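Local coordinates for MmoQ Response regulator (Methylococcus capsulatus, PDB 3LJX), which probably makes cyclic di-GMP from two GTP molecules as the full-length response regulator, of which this fragment carries the helical HDOD domain, at residues M10-L15 with T50-R55; A23-L28 with Q85-L90; P67-I72 with P132-T137. All coordinates share one frame; numbering follows the deposited sequence.

Contact 1: M10-L15 with T50-R55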
loop_
_atom_site.group_PDB
_atom_site.type_symbol
_atom_site.label_atom_id
_atom_site.label_comp_id
_atom_site.label_asym_id
_atom_site.label_seq_id
_atom_site.Cartn_x
_atom_site.Cartn_y
_atom_site.Cartn_z
HETATM N N MSE A 10 6.061 8.254 12.297
HETATM C CA MSE A 10 4.984 7.290 12.298
HETATM C C MSE A 10 3.622 7.983 12.213
HETATM O O MSE A 10 3.192 8.629 13.167
HETATM C CB MSE A 10 5.097 6.461 13.574
HETATM C CG MSE A 10 3.973 5.516 13.802
HETATM SE SE MSE A 10 3.925 4.076 12.523
HETATM C CE MSE A 10 2.002 3.895 12.532
ATOM N N LEU A 11 2.953 7.866 11.064
ATOM C CA LEU A 11 1.573 8.346 10.925
ATOM C C LEU A 11 0.675 7.167 10.615
ATOM O O LEU A 11 1.043 6.273 9.851
ATOM C CB LEU A 11 1.424 9.383 9.799
ATOM C CG LEU A 11 1.964 10.792 10.038
ATOM C CD1 LEU A 11 3.497 10.777 9.988
ATOM C CD2 LEU A 11 1.391 11.787 9.031
ATOM N N CYS A 12 -0.512 7.150 11.199
ATOM C CA CYS A 12 -1.465 6.125 10.812
ATOM C C CYS A 12 -2.897 6.640 10.927
ATOM O O CYS A 12 -3.601 6.733 9.924
ATOM C CB CYS A 12 -1.245 4.828 11.603
ATOM S SG CYS A 12 -2.210 3.429 10.977
ATOM N N ASP A 13 -3.308 7.012 12.135
ATOM C CA ASP A 13 -4.672 7.479 12.343
ATOM C C ASP A 13 -5.001 8.681 11.467
ATOM O O ASP A 13 -6.135 8.847 11.047
ATOM C CB ASP A 13 -4.919 7.804 13.818
ATOM C CG ASP A 13 -4.826 6.571 14.717
ATOM O OD1 ASP A 13 -4.913 5.429 14.207
ATOM O OD2 ASP A 13 -4.667 6.746 15.946
ATOM N N SER A 14 -3.999 9.499 11.167
ATOM C CA SER A 14 -4.227 10.768 10.483
ATOM C C SER A 14 -4.194 10.665 8.957
ATOM O O SER A 14 -4.435 11.656 8.263
ATOM C CB SER A 14 -3.187 11.802 10.922
ATOM O OG SER A 14 -1.917 11.527 10.322
ATOM N N LEU A 15 -3.867 9.496 8.419
ATOM C CA LEU A 15 -3.807 9.390 6.957
ATOM C C LEU A 15 -5.222 9.514 6.360
ATOM O O LEU A 15 -6.167 8.884 6.843
ATOM C CB LEU A 15 -3.132 8.087 6.521
ATOM C CG LEU A 15 -1.704 7.814 7.044
ATOM C CD1 LEU A 15 -1.279 6.388 6.710
ATOM C CD2 LEU A 15 -0.679 8.813 6.495
ATOM N N THR A 50 -7.075 0.601 5.802
ATOM C CA THR A 50 -6.480 -0.736 5.791
ATOM C C THR A 50 -5.265 -0.854 6.714
ATOM O O THR A 50 -5.138 -1.817 7.480
ATOM C CB THR A 50 -6.088 -1.141 4.382
ATOM O OG1 THR A 50 -7.282 -1.296 3.601
ATOM C CG2 THR A 50 -5.334 -2.439 4.428
ATOM N N GLY A 51 -4.376 0.132 6.639
ATOM C CA GLY A 51 -3.258 0.219 7.565
ATOM C C GLY A 51 -3.672 0.248 9.035
ATOM O O GLY A 51 -3.142 -0.530 9.835
ATOM N N ARG A 52 -4.604 1.138 9.397
ATOM C CA ARG A 52 -5.070 1.272 10.783
ATOM C C ARG A 52 -5.574 -0.058 11.304
ATOM O O ARG A 52 -5.266 -0.458 12.419
ATOM C CB ARG A 52 -6.223 2.280 10.894
ATOM C CG ARG A 52 -5.830 3.743 11.006
ATOM C CD ARG A 52 -7.057 4.621 11.356
ATOM N NE ARG A 52 -7.400 4.566 12.781
ATOM C CZ ARG A 52 -8.341 5.312 13.359
ATOM N NH1 ARG A 52 -9.048 6.175 12.637
ATOM N NH2 ARG A 52 -8.577 5.196 14.659
ATOM N N ILE A 53 -6.370 -0.733 10.477
ATOM C CA ILE A 53 -6.938 -2.023 10.853
ATOM C C ILE A 53 -5.857 -3.083 11.069
ATOM O O ILE A 53 -5.872 -3.784 12.071
ATOM C CB ILE A 53 -7.997 -2.490 9.829
ATOM C CG1 ILE A 53 -9.234 -1.594 9.951
ATOM C CG2 ILE A 53 -8.374 -3.961 10.071
ATOM C CD1 ILE A 53 -10.153 -1.641 8.760
ATOM N N LEU A 54 -4.906 -3.182 10.147
ATOM C CA LEU A 54 -3.820 -4.150 10.295
ATOM C C LEU A 54 -3.036 -3.850 11.560
ATOM O O LEU A 54 -2.648 -4.747 12.303
ATOM C CB LEU A 54 -2.872 -4.095 9.095
ATOM C CG LEU A 54 -3.425 -4.613 7.773
ATOM C CD1 LEU A 54 -2.344 -4.556 6.699
ATOM C CD2 LEU A 54 -3.993 -6.031 7.928
ATOM N N ARG A 55 -2.809 -2.573 11.795
ATOM C CA ARG A 55 -2.006 -2.160 12.927
ATOM C C ARG A 55 -2.700 -2.500 14.248
ATOM O O ARG A 55 -2.067 -2.940 15.224
ATOM C CB ARG A 55 -1.767 -0.666 12.833
ATOM C CG ARG A 55 -1.110 -0.077 14.046
ATOM C CD ARG A 55 -0.695 1.339 13.748
ATOM N NE ARG A 55 -0.480 2.085 14.972
ATOM C CZ ARG A 55 -1.348 2.956 15.470
ATOM N NH1 ARG A 55 -2.490 3.202 14.832
ATOM N NH2 ARG A 55 -1.062 3.585 16.601
HETATM O O HOH W 1 -6.007 3.711 16.021
#
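Asp-13 meets two flat guanidinium groups in different ways: its CB sits over the centre of one face of Arg-52, 4.2 Å above the plane, whereas its OD1 lies at the edge of the Arg-55 group, near that plane. The three residues form a salt-bridge network that ties the loop leading to helix 19-29 of this HDOD-containing fragment to helix 47-58. OD1 alone faces both arginines, 3.0 Å from Arg-52 NE and 3.3 Å from Arg-55 NH1; the second is also a weak, bent hydrogen bond. The carboxylate plane is inclined by 51° to the Arg-52 guanidinium, for which the modelled position is one of two conformers. A water gives a proton to Asp-13 OD1 and accepts one from Arg-52 NH2, bridging the two again.

With CG anti to the backbone N (chi1 172°) and the chain extended to NE, Arg-55 carries its CD to Cys-12 and its NH1 to Asp-13, crossing the latter at about a right angle; its NE also makes a weak, long ion pair with Asp-191. Were Arg-55 replaced by an alanine, Asp-13 would probably keep Arg-52 as its one arginine partner in this contact, and a gap would open beside Cys-12 and the selenomethionine Met-10. Below the charged layer the packing is apolar: Cys-12 SG rests 3.6 Å from Arg-52 CA and equally near Arg-52 CG, with Arg-55 CD 3.8 Å from the same sulfur.

Contact 2: A23-L28 with Q85-L90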
loop_
_atom_site.group_PDB
_atom_site.type_symbol
_atom_site.label_atom_id
_atom_site.label_comp_id
_atom_site.label_asym_id
_atom_site.label_seq_id
_atom_site.Cartn_x
_atom_site.Cartn_y
_atom_site.Cartn_z
ATOM N N ALA A 23 -17.318 7.843 1.948
ATOM C CA ALA A 23 -18.786 7.861 1.916
ATOM C C ALA A 23 -19.334 6.455 1.761
ATOM O O ALA A 23 -20.246 6.052 2.486
ATOM C CB ALA A 23 -19.303 8.754 0.797
ATOM N N ALA A 24 -18.767 5.701 0.825
ATOM C CA ALA A 24 -19.233 4.341 0.567
ATOM C C ALA A 24 -18.914 3.372 1.712
ATOM O O ALA A 24 -19.682 2.447 1.987
ATOM C CB ALA A 24 -18.670 3.822 -0.741
ATOM N N ILE A 25 -17.773 3.566 2.362
ATOM C CA ILE A 25 -17.417 2.707 3.479
ATOM C C ILE A 25 -18.394 2.964 4.625
ATOM O O ILE A 25 -18.938 2.018 5.211
ATOM C CB ILE A 25 -15.948 2.914 3.935
ATOM C CG1 ILE A 25 -14.981 2.263 2.939
ATOM C CG2 ILE A 25 -15.731 2.314 5.312
ATOM C CD1 ILE A 25 -13.534 2.691 3.119
ATOM N N LEU A 26 -18.628 4.240 4.929
ATOM C CA LEU A 26 -19.567 4.622 5.987
ATOM C C LEU A 26 -20.970 4.094 5.707
ATOM O O LEU A 26 -21.629 3.554 6.595
ATOM C CB LEU A 26 -19.607 6.139 6.165
ATOM C CG LEU A 26 -18.390 6.719 6.888
ATOM C CD1 LEU A 26 -18.383 8.233 6.797
ATOM C CD2 LEU A 26 -18.353 6.255 8.348
ATOM N N ASN A 27 -21.417 4.245 4.466
ATOM C CA ASN A 27 -22.720 3.740 4.068
ATOM C C ASN A 27 -22.864 2.262 4.397
ATOM O O ASN A 27 -23.826 1.844 5.032
ATOM C CB ASN A 27 -22.940 3.957 2.577
ATOM C CG ASN A 27 -24.235 3.343 2.093
ATOM O OD1 ASN A 27 -24.240 2.260 1.498
ATOM N ND2 ASN A 27 -25.350 4.025 2.359
ATOM N N LEU A 28 -21.888 1.474 3.967
ATOM C CA LEU A 28 -21.870 0.036 4.234
ATOM C C LEU A 28 -21.737 -0.273 5.733
ATOM O O LEU A 28 -22.394 -1.171 6.259
ATOM C CB LEU A 28 -20.721 -0.612 3.465
ATOM C CG LEU A 28 -20.850 -2.105 3.238
ATOM C CD1 LEU A 28 -22.152 -2.389 2.486
ATOM C CD2 LEU A 28 -19.629 -2.626 2.467
ATOM N N GLN A 85 -16.073 -0.579 13.937
ATOM C CA GLN A 85 -15.737 0.656 14.650
ATOM C C GLN A 85 -14.728 1.520 13.875
ATOM O O GLN A 85 -14.862 2.743 13.822
ATOM C CB GLN A 85 -15.193 0.341 16.051
ATOM C CG GLN A 85 -16.242 -0.216 17.007
ATOM C CD GLN A 85 -17.256 0.831 17.409
ATOM O OE1 GLN A 85 -16.885 1.943 17.790
ATOM N NE2 GLN A 85 -18.542 0.486 17.329
ATOM N N PHE A 86 -13.709 0.891 13.290
ATOM C CA PHE A 86 -12.707 1.644 12.544
ATOM C C PHE A 86 -13.332 2.241 11.294
ATOM O O PHE A 86 -13.048 3.395 10.926
ATOM C CB PHE A 86 -11.516 0.756 12.181
ATOM C CG PHE A 86 -10.548 0.583 13.308
ATOM C CD1 PHE A 86 -9.529 1.500 13.505
ATOM C CD2 PHE A 86 -10.677 -0.474 14.197
ATOM C CE1 PHE A 86 -8.635 1.356 14.561
ATOM C CE2 PHE A 86 -9.794 -0.623 15.263
ATOM C CZ PHE A 86 -8.772 0.295 15.447
ATOM N N ALA A 87 -14.189 1.454 10.645
ATOM C CA ALA A 87 -14.932 1.932 9.475
ATOM C C ALA A 87 -15.862 3.113 9.801
ATOM O O ALA A 87 -15.915 4.092 9.053
ATOM C CB ALA A 87 -15.700 0.793 8.821
ATOM N N LEU A 88 -16.571 3.036 10.927
ATOM C CA LEU A 88 -17.464 4.124 11.331
ATOM C C LEU A 88 -16.663 5.333 11.773
ATOM O O LEU A 88 -17.201 6.433 11.868
ATOM C CB LEU A 88 -18.374 3.693 12.484
ATOM C CG LEU A 88 -19.365 2.560 12.222
ATOM C CD1 LEU A 88 -19.912 2.027 13.541
ATOM C CD2 LEU A 88 -20.488 3.013 11.299
ATOM N N SER A 89 -15.379 5.145 12.062
ATOM C CA SER A 89 -14.593 6.268 12.574
ATOM C C SER A 89 -14.343 7.313 11.490
ATOM O O SER A 89 -14.037 8.458 11.796
ATOM C CB SER A 89 -13.273 5.808 13.199
ATOM O OG SER A 89 -12.340 5.467 12.193
ATOM N N LEU A 90 -14.479 6.929 10.224
ATOM C CA LEU A 90 -14.297 7.892 9.138
ATOM C C LEU A 90 -15.282 9.063 9.264
ATOM O O LEU A 90 -14.983 10.176 8.828
ATOM C CB LEU A 90 -14.421 7.223 7.764
ATOM C CG LEU A 90 -13.450 6.079 7.470
ATOM C CD1 LEU A 90 -13.800 5.455 6.146
ATOM C CD2 LEU A 90 -11.995 6.545 7.496
#
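Leu-26 and Leu-90 both turn CG anti to their own carbonyl carbon (chi1 -75° and -58°), and this brings the isobutyl group of Leu-26 obliquely across the base of the Leu-90 side chain. Ile-25 points toward the other segment, and its CG2, anti to the backbone N, is the branch that touches. The result is plain apolar packing between helix 19-29 and segment 85-90 within the all-helical HDOD region.

Ile-25 CG2 touches two partners at once, Ala-87 CB at 3.8 Å and Leu-90 CD1, also at 3.8 Å; the small alanine lets the isoleucine branch come close to the backbone, while Leu-90, three residues on, brings its CD1 methyl to the same branch. Leu-26, next in sequence, lies against backbone as much as against side chains. Its CD2 methyl comes to 3.3 Å from Ala-87 O and 3.7 Å from Leu-88 O, its CD1 packs against Leu-90 C, and CD2 approaches Leu-90 CB at 4.1 Å. The methyl offers these carbonyls no hydrogen bond. Ala-87 O instead accepts a weak one from Leu-90 N, and Leu-88 O is met by the hydroxyl of Ser-91.

Leu-88 begins by pointing away from segment 23-28, but its side chain goes on to reach Ala-29 and Gln-30. Around this pair of segments, helix 36-43 backs the Ile-25 side, with Leu-42 against Ile-25 and Ile-43 against Ala-87. Helix 47-58 packs on another part of segment 85-90, where Phe-86 touches Leu-49, Arg-52 and Ile-53.

Contact 3: P67-I72 with P132-T137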
loop_
_atom_site.group_PDB
_atom_site.type_symbol
_atom_site.label_atom_id
_atom_site.label_comp_id
_atom_site.label_asym_id
_atom_site.label_seq_id
_atom_site.Cartn_x
_atom_site.Cartn_y
_atom_site.Cartn_z
ATOM N N PRO A 67 0.267 -12.495 13.180
ATOM C CA PRO A 67 -0.118 -11.262 12.481
ATOM C C PRO A 67 -1.024 -11.557 11.284
ATOM O O PRO A 67 -1.036 -12.689 10.788
ATOM C CB PRO A 67 1.222 -10.711 12.004
ATOM C CG PRO A 67 2.055 -11.969 11.781
ATOM C CD PRO A 67 1.668 -12.872 12.922
ATOM N N VAL A 68 -1.787 -10.549 10.853
ATOM C CA VAL A 68 -2.637 -10.649 9.669
ATOM C C VAL A 68 -2.179 -9.628 8.639
ATOM O O VAL A 68 -1.497 -8.652 8.976
ATOM C CB VAL A 68 -4.151 -10.412 9.994
ATOM C CG1 VAL A 68 -4.679 -11.485 10.917
ATOM C CG2 VAL A 68 -4.371 -9.037 10.593
ATOM N N ALA A 69 -2.569 -9.855 7.388
ATOM C CA ALA A 69 -2.137 -9.032 6.271
ATOM C C ALA A 69 -3.268 -8.863 5.259
ATOM O O ALA A 69 -3.029 -8.678 4.066
ATOM C CB ALA A 69 -0.902 -9.655 5.603
ATOM N N SER A 70 -4.502 -8.940 5.738
ATOM C CA SER A 70 -5.654 -8.575 4.925
ATOM C C SER A 70 -6.820 -8.159 5.828
ATOM O O SER A 70 -6.947 -8.635 6.967
ATOM C CB SER A 70 -6.079 -9.751 4.059
ATOM O OG SER A 70 -6.549 -10.801 4.884
ATOM N N VAL A 71 -7.682 -7.280 5.327
ATOM C CA VAL A 71 -8.818 -6.858 6.127
ATOM C C VAL A 71 -9.666 -8.066 6.533
ATOM O O VAL A 71 -10.105 -8.162 7.681
ATOM C CB VAL A 71 -9.670 -5.832 5.394
ATOM C CG1 VAL A 71 -10.742 -5.265 6.327
ATOM C CG2 VAL A 71 -8.778 -4.718 4.851
ATOM N N ILE A 72 -9.879 -9.007 5.611
ATOM C CA ILE A 72 -10.739 -10.152 5.932
ATOM C C ILE A 72 -10.117 -11.019 7.045
ATOM O O ILE A 72 -10.822 -11.509 7.934
ATOM C CB ILE A 72 -11.077 -10.985 4.699
ATOM C CG1 ILE A 72 -12.163 -12.011 5.032
ATOM C CG2 ILE A 72 -9.835 -11.666 4.158
ATOM C CD1 ILE A 72 -13.497 -11.393 5.379
ATOM N N PRO A 132 -2.479 -14.621 -2.209
ATOM C CA PRO A 132 -2.872 -13.436 -3.009
ATOM C C PRO A 132 -3.612 -12.353 -2.223
ATOM O O PRO A 132 -3.400 -11.162 -2.473
ATOM C CB PRO A 132 -3.750 -14.025 -4.119
ATOM C CG PRO A 132 -3.211 -15.476 -4.274
ATOM C CD PRO A 132 -2.809 -15.901 -2.871
ATOM N N LYS A 133 -4.454 -12.735 -1.275
ATOM C CA LYS A 133 -5.131 -11.718 -0.466
ATOM C C LYS A 133 -4.134 -10.888 0.353
ATOM O O LYS A 133 -4.352 -9.691 0.578
ATOM C CB LYS A 133 -6.195 -12.336 0.445
ATOM C CG LYS A 133 -5.659 -13.250 1.534
ATOM C CD LYS A 133 -6.802 -13.748 2.454
ATOM C CE LYS A 133 -6.442 -15.104 3.073
ATOM N NZ LYS A 133 -7.452 -15.591 4.069
ATOM N N GLU A 134 -3.040 -11.520 0.787
ATOM C CA GLU A 134 -1.997 -10.812 1.530
ATOM C C GLU A 134 -1.152 -9.978 0.561
ATOM O O GLU A 134 -0.706 -8.870 0.899
ATOM C CB GLU A 134 -1.130 -11.801 2.320
ATOM C CG GLU A 134 -1.937 -12.597 3.368
ATOM C CD GLU A 134 -1.077 -13.583 4.173
ATOM O OE1 GLU A 134 -0.008 -14.001 3.679
ATOM O OE2 GLU A 134 -1.472 -13.937 5.310
ATOM N N ALA A 135 -0.941 -10.515 -0.647
ATOM C CA ALA A 135 -0.194 -9.803 -1.676
ATOM C C ALA A 135 -0.955 -8.551 -2.107
ATOM O O ALA A 135 -0.354 -7.494 -2.321
ATOM C CB ALA A 135 0.081 -10.720 -2.888
ATOM N N PHE A 136 -2.276 -8.672 -2.235
ATOM C CA PHE A 136 -3.107 -7.530 -2.610
ATOM C C PHE A 136 -2.804 -6.366 -1.673
ATOM O O PHE A 136 -2.533 -5.240 -2.100
ATOM C CB PHE A 136 -4.584 -7.892 -2.491
ATOM C CG PHE A 136 -5.504 -6.735 -2.712
ATOM C CD1 PHE A 136 -5.693 -5.781 -1.714
ATOM C CD2 PHE A 136 -6.188 -6.591 -3.916
ATOM C CE1 PHE A 136 -6.550 -4.700 -1.910
ATOM C CE2 PHE A 136 -7.039 -5.509 -4.124
ATOM C CZ PHE A 136 -7.225 -4.565 -3.116
ATOM N N THR A 137 -2.840 -6.677 -0.384
ATOM C CA THR A 137 -2.630 -5.702 0.661
ATOM C C THR A 137 -1.260 -5.061 0.564
ATOM O O THR A 137 -1.131 -3.837 0.674
ATOM C CB THR A 137 -2.808 -6.351 2.048
ATOM O OG1 THR A 137 -4.096 -6.972 2.109
ATOM C CG2 THR A 137 -2.717 -5.309 3.148
HETATM O O HOH W 2 -3.347 -12.581 6.719
HETATM O O HOH W 3 -6.806 -6.482 2.800
#
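Ala-69 opens the contact by presenting both its methyl and its carbonyl to the first turns of helix 132-141. Its CB lies 3.8 Å from Glu-134 CG, alongside the aliphatic part of a side chain that stays extended beyond CG, and its N reaches the Glu-134 carboxylate through a water that takes the N-H and donates to OE2 at 2.7 Å. Ala-69 O faces the helix itself: a nearly straight CA-H...O contact runs from Glu-134 CA at 3.5 Å (167° at the hydrogen), and Thr-137 OG1 stands 2.8 Å from the same oxygen. That hydroxyl also lies 3.1 Å from Lys-133 O, so its single proton has two acceptors within reach.

Ser-70 is the N-cap of helix 71-78. With OG held between the backbone N and the carbonyl carbon (chi1 66°), the hydroxyl caps a backbone N of the first turn and bonds to Asp-73 OD2. Ser-70 OG also lies 3.8 Å from Lys-133 CD. At the start of the helix a second water accepts from Val-71 N and donates to Thr-137 OG1 at 2.8 Å, linking the buried threonine to this turn. Further on, Ile-72 CG2 touches Lys-133 CD at 4.1 Å, the two side chains crossing at about a right angle. The charged end of Lys-133 goes on to form a salt bridge with Asp-73 OD1, so one aspartate joins the cap to the neighbouring helix.

The contact joins the start of helix 132-141 to the loop entering helix 71-78. Helix 47-58 packs against both segments, through Thr-50 on Val-71 and Leu-54 on Thr-137, helix 36-43 lines Val-71 and Ile-72, and helix 106-125 flanks Pro-132, Ala-135 and Phe-136.

In the fold
Helix 47-58 is the element that joins the three contacts. It supplies one segment of contact 1 and packs from there against residues of contacts 2 and 3, in the latter also through Leu-54 on the backbone of Val-68 to Ser-70. The centre of contact 1 is about 15 Å from each of the other two centres; those of contacts 2 and 3 are about 20 Å apart, and their nearest atoms are about 8 Å apart, with no touch. Along the chain contact 2 interleaves with both others, whereas contact 1 closes before contact 3 opens. The contacts thus link sequence-distant helices and loops of the HDOD region, which has no strands.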